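Local coordinates for protein Lon211 (Mycobacterium tuberculosis, PDB 6VBK) that forms the N-terminal domain of the ATP-dependent protease Lon, and probably recognises and binds protein substrates for the protease, at residues V103-I108 and E191-V196; E141-V146 and S169-N174; I149-K152 and V158-V161; D173-A178 and I187-T192. All coordinates share one frame; numbering follows the deposited sequence.

Interaction 1: V103-I108 and E191-V196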
loop_
_atom_site.group_PDB
_atom_site.type_symbol
_atom_site.label_atom_id
_atom_site.label_comp_id
_atom_site.label_asym_id
_atom_site.label_seq_id
_atom_site.Cartn_x
_atom_site.Cartn_y
_atom_site.Cartn_z
ATOM N N VAL B 103 18.684 1.935 -2.706
ATOM C CA VAL B 103 17.788 1.928 -3.862
ATOM C C VAL B 103 16.821 3.111 -3.823
ATOM O O VAL B 103 16.807 3.943 -4.733
ATOM C CB VAL B 103 17.025 0.587 -3.965
ATOM C CG1 VAL B 103 16.061 0.585 -5.158
ATOM C CG2 VAL B 103 17.993 -0.581 -4.060
ATOM N N SER B 104 15.993 3.195 -2.781
ATOM C CA SER B 104 14.944 4.209 -2.736
ATOM C C SER B 104 14.580 4.529 -1.292
ATOM O O SER B 104 14.943 3.809 -0.358
ATOM C CB SER B 104 13.707 3.750 -3.518
ATOM O OG SER B 104 13.226 2.506 -3.034
ATOM N N ARG B 105 13.840 5.622 -1.117
ATOM C CA ARG B 105 13.387 6.018 0.208
ATOM C C ARG B 105 12.120 5.266 0.583
ATOM O O ARG B 105 11.232 5.054 -0.248
ATOM C CB ARG B 105 13.143 7.525 0.267
ATOM C CG ARG B 105 14.415 8.346 0.215
ATOM C CD ARG B 105 14.126 9.833 0.197
ATOM N NE ARG B 105 15.317 10.609 0.529
ATOM C CZ ARG B 105 16.272 10.920 -0.340
ATOM N NH1 ARG B 105 16.182 10.522 -1.602
ATOM N NH2 ARG B 105 17.322 11.628 0.055
ATOM N N VAL B 106 12.044 4.853 1.845
ATOM C CA VAL B 106 10.916 4.087 2.360
ATOM C C VAL B 106 10.412 4.777 3.620
ATOM O O VAL B 106 11.178 4.968 4.573
ATOM C CB VAL B 106 11.296 2.627 2.657
ATOM C CG1 VAL B 106 10.088 1.859 3.162
ATOM C CG2 VAL B 106 11.869 1.960 1.415
ATOM N N ARG B 107 9.135 5.156 3.624
ATOM C CA ARG B 107 8.527 5.779 4.792
ATOM C C ARG B 107 8.181 4.703 5.815
ATOM O O ARG B 107 7.334 3.842 5.557
ATOM C CB ARG B 107 7.282 6.569 4.395
ATOM C CG ARG B 107 6.515 7.143 5.576
ATOM C CD ARG B 107 5.764 8.408 5.190
ATOM N NE ARG B 107 6.679 9.480 4.806
ATOM C CZ ARG B 107 7.262 10.309 5.665
ATOM N NH1 ARG B 107 7.024 10.193 6.965
ATOM N NH2 ARG B 107 8.082 11.253 5.227
ATOM N N ILE B 108 8.833 4.758 6.976
ATOM C CA ILE B 108 8.670 3.719 7.986
ATOM C C ILE B 108 7.313 3.878 8.657
ATOM O O ILE B 108 6.988 4.947 9.189
ATOM C CB ILE B 108 9.808 3.770 9.012
ATOM C CG1 ILE B 108 11.136 3.427 8.339
ATOM C CG2 ILE B 108 9.525 2.825 10.170
ATOM C CD1 ILE B 108 12.309 3.415 9.281
ATOM N N GLU B 191 15.228 12.478 4.729
ATOM C CA GLU B 191 13.856 12.869 5.152
ATOM C C GLU B 191 13.057 13.558 4.037
ATOM O O GLU B 191 11.884 13.194 3.876
ATOM C CB GLU B 191 13.928 13.809 6.358
ATOM C CG GLU B 191 12.608 14.503 6.645
ATOM C CD GLU B 191 12.705 15.805 7.423
ATOM O OE1 GLU B 191 12.019 16.772 7.040
ATOM O OE2 GLU B 191 13.461 15.847 8.410
ATOM N N THR B 192 13.654 14.477 3.272
ATOM C CA THR B 192 12.835 15.229 2.280
ATOM C C THR B 192 12.803 14.534 0.914
ATOM O O THR B 192 13.830 14.545 0.217
ATOM C CB THR B 192 13.279 16.694 2.201
ATOM O OG1 THR B 192 14.655 16.753 1.827
ATOM C CG2 THR B 192 13.046 17.443 3.495
ATOM N N VAL B 193 11.635 13.992 0.551
ATOM C CA VAL B 193 11.417 13.275 -0.741
ATOM C C VAL B 193 11.545 14.230 -1.936
ATOM O O VAL B 193 12.192 13.840 -2.922
ATOM C CB VAL B 193 10.067 12.529 -0.746
ATOM C CG1 VAL B 193 10.099 11.312 0.163
ATOM C CG2 VAL B 193 8.903 13.433 -0.377
ATOM N N ASP B 194 10.987 15.442 -1.838
ATOM C CA ASP B 194 11.022 16.410 -2.969
ATOM C C ASP B 194 12.476 16.722 -3.330
ATOM O O ASP B 194 13.237 17.098 -2.423
ATOM C CB ASP B 194 10.241 17.686 -2.655
ATOM C CG ASP B 194 10.179 18.641 -3.834
ATOM O OD1 ASP B 194 9.551 18.281 -4.846
ATOM O OD2 ASP B 194 10.775 19.725 -3.738
ATOM N N VAL B 195 12.826 16.606 -4.614
ATOM C CA VAL B 195 14.199 16.868 -5.033
ATOM C C VAL B 195 14.516 18.358 -4.980
ATOM O O VAL B 195 15.661 18.746 -4.713
ATOM C CB VAL B 195 14.445 16.278 -6.437
ATOM C CG1 VAL B 195 13.517 16.912 -7.464
ATOM C CG2 VAL B 195 15.903 16.448 -6.846
ATOM N N VAL B 196 13.521 19.218 -5.218
ATOM C CA VAL B 196 13.757 20.659 -5.162
ATOM C C VAL B 196 14.170 21.077 -3.757
ATOM O O VAL B 196 15.095 21.878 -3.578
ATOM C CB VAL B 196 12.511 21.427 -5.644
ATOM C CG1 VAL B 196 12.505 22.845 -5.092
ATOM C CG2 VAL B 196 12.461 21.451 -7.163
#
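Arg105 and Arg107 of strand 96-112 reach from the mixed sheet of the LON substrate-binding domain to the turn joining helix 183-191 to helix 195-207, so the contact ties the beta half of the domain to its helical half. At Arg105, CA comes within 7.6 Å of Val193 CA, and the side chain heads toward the turn. Its chain is extended as far as NE, while chi4 of 82° turns the guanidinium roughly square to that chain. Along the way CD brushes Val193 CG1 at 4.3 Å. Thr192 O sits over one face of the guanidinium, 4.1 Å above its plane and shifted toward the rim, a distance consistent with no more than a loose electrostatic contact. The hydrogen bonds of the group lie just before the turn: NE donates to Leu190 O and NH2 to Val189 O, while NH2 also forms a salt bridge with Asp173. The buried cation therefore meets the carbonyl end of helix 183-191, where the helix dipole would be expected to favour a positive charge. Thr192 O is itself engaged by Arg198, and Asp194 N-caps the next helix through the backbone N of Glu197. Two residues along the strand, Arg107 starts out across the contact instead of into it, but a bend at chi3 (-64°) swings its end closer. Its guanidinium approaches the last turn of helix 183-191 obliquely, and a long, weak ion pair to Asp78 draws on its other terminal nitrogen. Arg107 comes nearest through NH2, 4.5 Å from Glu191 O.

Interaction 2: E141-V146 and S169-N174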
loop_
_atom_site.group_PDB
_atom_site.type_symbol
_atom_site.label_atom_id
_atom_site.label_comp_id
_atom_site.label_asym_id
_atom_site.label_seq_id
_atom_site.Cartn_x
_atom_site.Cartn_y
_atom_site.Cartn_z
ATOM N N GLU B 141 23.468 24.631 -10.416
ATOM C CA GLU B 141 24.116 25.463 -9.409
ATOM C C GLU B 141 24.850 24.613 -8.379
ATOM O O GLU B 141 25.959 24.961 -7.956
ATOM C CB GLU B 141 23.084 26.362 -8.727
ATOM C CG GLU B 141 23.581 27.022 -7.450
ATOM C CD GLU B 141 22.598 28.032 -6.891
ATOM O OE1 GLU B 141 21.709 28.479 -7.647
ATOM O OE2 GLU B 141 22.712 28.378 -5.697
ATOM N N TYR B 142 24.252 23.490 -7.972
ATOM C CA TYR B 142 24.871 22.656 -6.947
ATOM C C TYR B 142 26.140 21.980 -7.450
ATOM O O TYR B 142 27.055 21.723 -6.660
ATOM C CB TYR B 142 23.877 21.608 -6.449
ATOM C CG TYR B 142 24.465 20.653 -5.437
ATOM C CD1 TYR B 142 25.010 21.121 -4.249
ATOM C CD2 TYR B 142 24.473 19.285 -5.669
ATOM C CE1 TYR B 142 25.552 20.252 -3.322
ATOM C CE2 TYR B 142 25.011 18.408 -4.746
ATOM C CZ TYR B 142 25.549 18.897 -3.575
ATOM O OH TYR B 142 26.086 18.027 -2.654
ATOM N N LYS B 143 26.217 21.684 -8.751
ATOM C CA LYS B 143 27.417 21.054 -9.291
ATOM C C LYS B 143 28.628 21.967 -9.156
ATOM O O LYS B 143 29.731 21.506 -8.841
ATOM C CB LYS B 143 27.200 20.665 -10.753
ATOM C CG LYS B 143 26.321 19.442 -10.943
ATOM C CD LYS B 143 26.144 19.114 -12.414
ATOM C CE LYS B 143 25.266 17.891 -12.596
ATOM N NZ LYS B 143 25.044 17.565 -14.032
ATOM N N GLY B 144 28.442 23.270 -9.384
ATOM C CA GLY B 144 29.547 24.201 -9.234
ATOM C C GLY B 144 30.064 24.286 -7.812
ATOM O O GLY B 144 31.261 24.490 -7.592
ATOM N N LEU B 145 29.176 24.123 -6.829
ATOM C CA LEU B 145 29.595 24.179 -5.432
ATOM C C LEU B 145 30.390 22.937 -5.047
ATOM O O LEU B 145 31.472 23.038 -4.455
ATOM C CB LEU B 145 28.376 24.340 -4.525
ATOM C CG LEU B 145 27.409 25.476 -4.863
ATOM C CD1 LEU B 145 26.256 25.522 -3.868
ATOM C CD2 LEU B 145 28.137 26.809 -4.904
ATOM N N VAL B 146 29.867 21.753 -5.374
ATOM C CA VAL B 146 30.552 20.519 -5.006
ATOM C C VAL B 146 31.832 20.344 -5.817
ATOM O O VAL B 146 32.787 19.708 -5.352
ATOM C CB VAL B 146 29.602 19.314 -5.164
ATOM C CG1 VAL B 146 29.221 19.113 -6.625
ATOM C CG2 VAL B 146 30.228 18.053 -4.587
ATOM N N SER B 169 18.119 14.188 -8.364
ATOM C CA SER B 169 17.925 13.432 -7.131
ATOM C C SER B 169 19.170 12.622 -6.787
ATOM O O SER B 169 19.618 12.611 -5.635
ATOM C CB SER B 169 16.702 12.524 -7.256
ATOM O OG SER B 169 16.448 11.837 -6.043
ATOM N N THR B 170 19.742 11.938 -7.781
ATOM C CA THR B 170 20.974 11.188 -7.553
ATOM C C THR B 170 22.120 12.118 -7.177
ATOM O O THR B 170 22.957 11.778 -6.332
ATOM C CB THR B 170 21.329 10.377 -8.799
ATOM O OG1 THR B 170 20.213 9.559 -9.172
ATOM C CG2 THR B 170 22.538 9.489 -8.534
ATOM N N LEU B 171 22.169 13.302 -7.794
ATOM C CA LEU B 171 23.209 14.273 -7.467
ATOM C C LEU B 171 23.109 14.725 -6.016
ATOM O O LEU B 171 24.128 14.849 -5.325
ATOM C CB LEU B 171 23.112 15.474 -8.406
ATOM C CG LEU B 171 23.992 16.682 -8.082
ATOM C CD1 LEU B 171 25.467 16.334 -8.225
ATOM C CD2 LEU B 171 23.623 17.865 -8.968
ATOM N N ALA B 172 21.891 14.984 -5.537
ATOM C CA ALA B 172 21.727 15.427 -4.157
ATOM C C ALA B 172 22.057 14.310 -3.175
ATOM O O ALA B 172 22.700 14.549 -2.147
ATOM C CB ALA B 172 20.305 15.941 -3.935
ATOM N N ASP B 173 21.640 13.081 -3.483
ATOM C CA ASP B 173 21.885 11.954 -2.593
ATOM C C ASP B 173 23.345 11.519 -2.564
ATOM O O ASP B 173 23.727 10.765 -1.663
ATOM C CB ASP B 173 21.000 10.773 -2.990
ATOM C CG ASP B 173 19.549 10.982 -2.601
ATOM O OD1 ASP B 173 19.300 11.735 -1.636
ATOM O OD2 ASP B 173 18.661 10.392 -3.251
ATOM N N ASN B 174 24.168 11.969 -3.513
ATOM C CA ASN B 174 25.591 11.657 -3.465
ATOM C C ASN B 174 26.307 12.392 -2.339
ATOM O O ASN B 174 27.458 12.058 -2.035
ATOM C CB ASN B 174 26.249 11.982 -4.810
ATOM C CG ASN B 174 27.600 11.305 -4.981
ATOM O OD1 ASN B 174 28.646 11.909 -4.743
ATOM N ND2 ASN B 174 27.581 10.042 -5.395
HETATM O O HOH W 1 26.892 15.571 -3.556
#
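Helix-helix packing in the helical half of the domain brings Tyr142 of helix 133-153 against Leu171 of helix 168-173. The segments run nearly in the same direction, at 29°, but their axes stay 11.1 Å apart, and large side chains bridge the distance. Leu171 meets the tyrosine ring at its edge, with CG in the ring plane and 3.6 Å from Tyr142 CD2. In both residues CG stands anti to the backbone N (chi1 177° for Tyr142, 171° for Leu171), which sends each side chain out toward the other helix, and the two lie alongside, running in opposite senses. The methyl Leu171 CD2 also touches Lys143 CG at 3.7 Å and Lys143 CE at 4.0 Å. The extended lysine thus offers its methylenes to the leucine while its NZ goes on to bond Ile165 O. Beyond the ring edge a water links the helices: it lies 2.7 Å from Tyr142 OH and donates a weak bond of 3.4 Å to Leu171 O, giving the phenol a polar partner in a buried place. Around the pair, Val202, Ile203 and Thr206 of helix 195-207 pack on Tyr142, and Val162 of helix 156-162 packs on Leu171.

Interaction 3: I149-K152 and V158-V161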
loop_
_atom_site.group_PDB
_atom_site.type_symbol
_atom_site.label_atom_id
_atom_site.label_comp_id
_atom_site.label_asym_id
_atom_site.label_seq_id
_atom_site.Cartn_x
_atom_site.Cartn_y
_atom_site.Cartn_z
ATOM N N ILE B 149 34.731 22.131 -3.977
ATOM C CA ILE B 149 35.196 21.366 -2.823
ATOM C C ILE B 149 36.001 20.153 -3.272
ATOM O O ILE B 149 37.068 19.861 -2.718
ATOM C CB ILE B 149 34.003 20.959 -1.936
ATOM C CG1 ILE B 149 33.353 22.194 -1.310
ATOM C CG2 ILE B 149 34.445 19.985 -0.854
ATOM C CD1 ILE B 149 32.215 21.873 -0.362
ATOM N N LEU B 150 35.511 19.428 -4.281
ATOM C CA LEU B 150 36.220 18.239 -4.745
ATOM C C LEU B 150 37.560 18.600 -5.375
ATOM O O LEU B 150 38.570 17.932 -5.123
ATOM C CB LEU B 150 35.357 17.460 -5.737
ATOM C CG LEU B 150 34.181 16.682 -5.147
ATOM C CD1 LEU B 150 33.298 16.141 -6.256
ATOM C CD2 LEU B 150 34.682 15.554 -4.256
ATOM N N GLN B 151 37.588 19.649 -6.201
ATOM C CA GLN B 151 38.846 20.073 -6.807
ATOM C C GLN B 151 39.823 20.574 -5.751
ATOM O O GLN B 151 41.035 20.355 -5.864
ATOM C CB GLN B 151 38.583 21.148 -7.860
ATOM C CG GLN B 151 37.828 20.639 -9.077
ATOM C CD GLN B 151 37.460 21.747 -10.042
ATOM O OE1 GLN B 151 37.770 22.915 -9.811
ATOM N NE2 GLN B 151 36.793 21.385 -11.131
ATOM N N LYS B 152 39.313 21.249 -4.717
ATOM C CA LYS B 152 40.164 21.622 -3.594
ATOM C C LYS B 152 40.702 20.384 -2.888
ATOM O O LYS B 152 41.853 20.364 -2.436
ATOM C CB LYS B 152 39.389 22.507 -2.616
ATOM C CG LYS B 152 40.214 22.986 -1.436
ATOM C CD LYS B 152 41.436 23.746 -1.916
ATOM C CE LYS B 152 42.538 23.742 -0.875
ATOM N NZ LYS B 152 43.775 24.384 -1.398
ATOM N N VAL B 158 36.444 11.748 -8.948
ATOM C CA VAL B 158 35.085 11.921 -8.447
ATOM C C VAL B 158 34.402 13.097 -9.134
ATOM O O VAL B 158 33.284 12.971 -9.647
ATOM C CB VAL B 158 35.095 12.088 -6.917
ATOM C CG1 VAL B 158 33.691 12.364 -6.404
ATOM C CG2 VAL B 158 35.673 10.846 -6.255
ATOM N N VAL B 159 35.062 14.259 -9.161
ATOM C CA VAL B 159 34.464 15.444 -9.769
ATOM C C VAL B 159 34.193 15.232 -11.251
ATOM O O VAL B 159 33.306 15.879 -11.816
ATOM C CB VAL B 159 35.359 16.681 -9.536
ATOM C CG1 VAL B 159 36.606 16.627 -10.407
ATOM C CG2 VAL B 159 34.578 17.962 -9.786
ATOM N N ASP B 160 34.931 14.324 -11.892
ATOM C CA ASP B 160 34.663 13.981 -13.285
ATOM C C ASP B 160 33.235 13.475 -13.459
ATOM O O ASP B 160 32.496 13.949 -14.329
ATOM C CB ASP B 160 35.679 12.934 -13.754
ATOM C CG ASP B 160 35.340 12.338 -15.110
ATOM O OD1 ASP B 160 34.625 12.982 -15.904
ATOM O OD2 ASP B 160 35.800 11.208 -15.380
ATOM N N VAL B 161 32.827 12.516 -12.627
ATOM C CA VAL B 161 31.521 11.886 -12.790
ATOM C C VAL B 161 30.419 12.735 -12.167
ATOM O O VAL B 161 29.302 12.799 -12.692
ATOM C CB VAL B 161 31.549 10.467 -12.196
ATOM C CG1 VAL B 161 30.207 9.774 -12.393
ATOM C CG2 VAL B 161 32.674 9.653 -12.818
#
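Leu150 packs on Val158 and Val159 in an apolar contact between two consecutive helices, 133-153 and 156-162, near the outer end of the helical half of the domain. The turn between them is very short, and the backbones stay close: Leu150 CA and Val159 CA are 6.0 Å apart. At such a spacing the side chains meet near their roots, as the 3.9 Å between Leu150 CB and Val159 CB makes plain. From there the leucine reaches over the second helix. Its CG stands anti to the carbonyl carbon (chi1 -74°) and chi2 is near 180°, which carries CD1 forward until it lies 3.8 Å from Val159 CA. The same methyl is 3.8 Å from Val158 CG1, and Leu150 CD2 comes to 4.0 Å from that atom, so one valine methyl faces both branches of the leucine. Leu150 and Val158 lie about at right angles to each other. Val159 has its CG2 opposite its own backbone N, and this methyl rests against Leu150 CB at 4.2 Å. Gln151 adds a looser contact at the border, its CG lying 4.3 Å from Val159 CG2, and the glutamine touches Trp156 as well. Contact between the segments is thus made by hydrocarbon groups, with the leucine and Val159 buried and the flanking residues partly open to solvent. Ala155 of the connecting turn and Val162 of helix 156-162 also touch Leu150, while one residue back on helix 133-153 Ile149 packs on Tyr180 and Leu210, joining the helix to a later loop and the C-terminal end of the chain.

Interaction 4: D173-A178 and I187-T192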
loop_
_atom_site.group_PDB
_atom_site.type_symbol
_atom_site.label_atom_id
_atom_site.label_comp_id
_atom_site.label_asym_id
_atom_site.label_seq_id
_atom_site.Cartn_x
_atom_site.Cartn_y
_atom_site.Cartn_z
ATOM N N ASP B 173 21.640 13.081 -3.483
ATOM C CA ASP B 173 21.885 11.954 -2.593
ATOM C C ASP B 173 23.345 11.519 -2.564
ATOM O O ASP B 173 23.727 10.765 -1.663
ATOM C CB ASP B 173 21.000 10.773 -2.990
ATOM C CG ASP B 173 19.549 10.982 -2.601
ATOM O OD1 ASP B 173 19.300 11.735 -1.636
ATOM O OD2 ASP B 173 18.661 10.392 -3.251
ATOM N N ASN B 174 24.168 11.969 -3.513
ATOM C CA ASN B 174 25.591 11.657 -3.465
ATOM C C ASN B 174 26.307 12.392 -2.339
ATOM O O ASN B 174 27.458 12.058 -2.035
ATOM C CB ASN B 174 26.249 11.982 -4.810
ATOM C CG ASN B 174 27.600 11.305 -4.981
ATOM O OD1 ASN B 174 28.646 11.909 -4.743
ATOM N ND2 ASN B 174 27.581 10.042 -5.395
ATOM N N SER B 175 25.652 13.370 -1.707
ATOM C CA SER B 175 26.225 14.072 -0.566
ATOM C C SER B 175 26.416 13.171 0.648
ATOM O O SER B 175 27.096 13.577 1.596
ATOM C CB SER B 175 25.344 15.266 -0.192
ATOM O OG SER B 175 24.014 14.856 0.072
ATOM N N GLY B 176 25.834 11.970 0.645
ATOM C CA GLY B 176 26.055 11.033 1.732
ATOM C C GLY B 176 27.493 10.582 1.865
ATOM O O GLY B 176 27.889 10.105 2.935
ATOM N N TYR B 177 28.287 10.713 0.801
ATOM C CA TYR B 177 29.711 10.410 0.864
ATOM C C TYR B 177 30.538 11.566 1.405
ATOM O O TYR B 177 31.728 11.380 1.680
ATOM C CB TYR B 177 30.239 10.033 -0.523
ATOM C CG TYR B 177 29.814 8.669 -1.021
ATOM C CD1 TYR B 177 30.372 7.512 -0.494
ATOM C CD2 TYR B 177 28.876 8.541 -2.037
ATOM C CE1 TYR B 177 29.994 6.264 -0.954
ATOM C CE2 TYR B 177 28.494 7.298 -2.505
ATOM C CZ TYR B 177 29.056 6.163 -1.959
ATOM O OH TYR B 177 28.678 4.923 -2.421
ATOM N N ALA B 178 29.944 12.742 1.563
ATOM C CA ALA B 178 30.704 13.931 1.919
ATOM C C ALA B 178 31.078 13.899 3.394
ATOM O O ALA B 178 30.188 13.793 4.246
ATOM C CB ALA B 178 29.900 15.186 1.611
ATOM N N ILE B 187 20.395 12.776 7.600
ATOM C CA ILE B 187 19.081 12.207 7.893
ATOM C C ILE B 187 17.982 13.087 7.310
ATOM O O ILE B 187 16.971 12.588 6.799
ATOM C CB ILE B 187 18.910 12.009 9.413
ATOM C CG1 ILE B 187 19.858 10.919 9.919
ATOM C CG2 ILE B 187 17.470 11.651 9.755
ATOM C CD1 ILE B 187 20.038 10.911 11.421
ATOM N N GLU B 188 18.169 14.409 7.364
ATOM C CA GLU B 188 17.200 15.317 6.761
ATOM C C GLU B 188 17.185 15.190 5.244
ATOM O O GLU B 188 16.127 15.346 4.620
ATOM C CB GLU B 188 17.497 16.759 7.170
ATOM C CG GLU B 188 16.365 17.723 6.863
ATOM C CD GLU B 188 16.671 19.146 7.280
ATOM O OE1 GLU B 188 15.919 20.057 6.872
ATOM O OE2 GLU B 188 17.660 19.357 8.014
ATOM N N VAL B 189 18.341 14.918 4.632
ATOM C CA VAL B 189 18.362 14.593 3.209
ATOM C C VAL B 189 17.572 13.318 2.956
ATOM O O VAL B 189 16.791 13.229 2.001
ATOM C CB VAL B 189 19.813 14.471 2.703
ATOM C CG1 VAL B 189 19.833 14.166 1.213
ATOM C CG2 VAL B 189 20.589 15.741 2.999
ATOM N N LEU B 190 17.752 12.315 3.816
ATOM C CA LEU B 190 16.952 11.101 3.723
ATOM C C LEU B 190 15.482 11.381 4.011
ATOM O O LEU B 190 14.603 10.658 3.525
ATOM C CB LEU B 190 17.502 10.052 4.689
ATOM C CG LEU B 190 16.813 8.690 4.757
ATOM C CD1 LEU B 190 16.783 8.043 3.383
ATOM C CD2 LEU B 190 17.523 7.797 5.761
ATOM N N GLU B 191 15.228 12.478 4.729
ATOM C CA GLU B 191 13.856 12.869 5.152
ATOM C C GLU B 191 13.057 13.558 4.037
ATOM O O GLU B 191 11.884 13.194 3.876
ATOM C CB GLU B 191 13.928 13.809 6.358
ATOM C CG GLU B 191 12.608 14.503 6.645
ATOM C CD GLU B 191 12.705 15.805 7.423
ATOM O OE1 GLU B 191 12.019 16.772 7.040
ATOM O OE2 GLU B 191 13.461 15.847 8.410
ATOM N N THR B 192 13.654 14.477 3.272
ATOM C CA THR B 192 12.835 15.229 2.280
ATOM C C THR B 192 12.803 14.534 0.914
ATOM O O THR B 192 13.830 14.545 0.217
ATOM C CB THR B 192 13.279 16.694 2.201
ATOM O OG1 THR B 192 14.655 16.753 1.827
ATOM C CG2 THR B 192 13.046 17.443 3.495
#
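Val189 points its CB from helix 183-191 toward Asp173, in helix 168-173, and Ser175 of the 3-10 segment that follows. Beyond CB the side chain forks. CG1, set opposite the backbone N by a chi1 of -179°, is the branch that makes the contact: it lies 3.8 Å from Asp173 OD1 and 4.4 Å from Ser175 OG. The other methyl, CG2, stays farther off, 4.6 Å from Ser175 OG. CG1 thus lies near two polar atoms that have their bonds elsewhere. Asp173 OD1 takes the salt bridge of Arg105, and Ser175 OG donates to Ala172 O, one turn back. In the helical half of the LON substrate-binding domain, this joins the 3-10 segment 174-177 to the last turns of helix 183-191. The 3-10 segment is held by its own backbone bonds, among them Ala178 N to Ser175 O. A second tie between the two parts comes from Lys186, whose NZ bonds Gly176 O. Trp205 of helix 195-207 also packs on Val189, so the valine meets a further helix.

Along the chain, interactions 2 and 3 are nested within the loop closed by interaction 1, with 3 inside 2, while interaction 4 ends on the same stretch as 1. Interactions 2 and 3 share helix 133-153, their centres 11 Å apart; 2 and 4 share Asp173 and Asn174 and touch where Tyr142 meets Ser175. Interactions 1 and 4, 10 Å apart between centres, share Glu191 and Thr192. Arg105 joins these groups from the sheet: its NH2 lies 2.6 Å from both Asp173 OD1 and Val189 O. Interaction 3 is the most remote from it, about 25 Å from interaction 1 between centres. The helices thus pack on one another, while Arg105 on strand 96-112 ties them to the beta half of the domain.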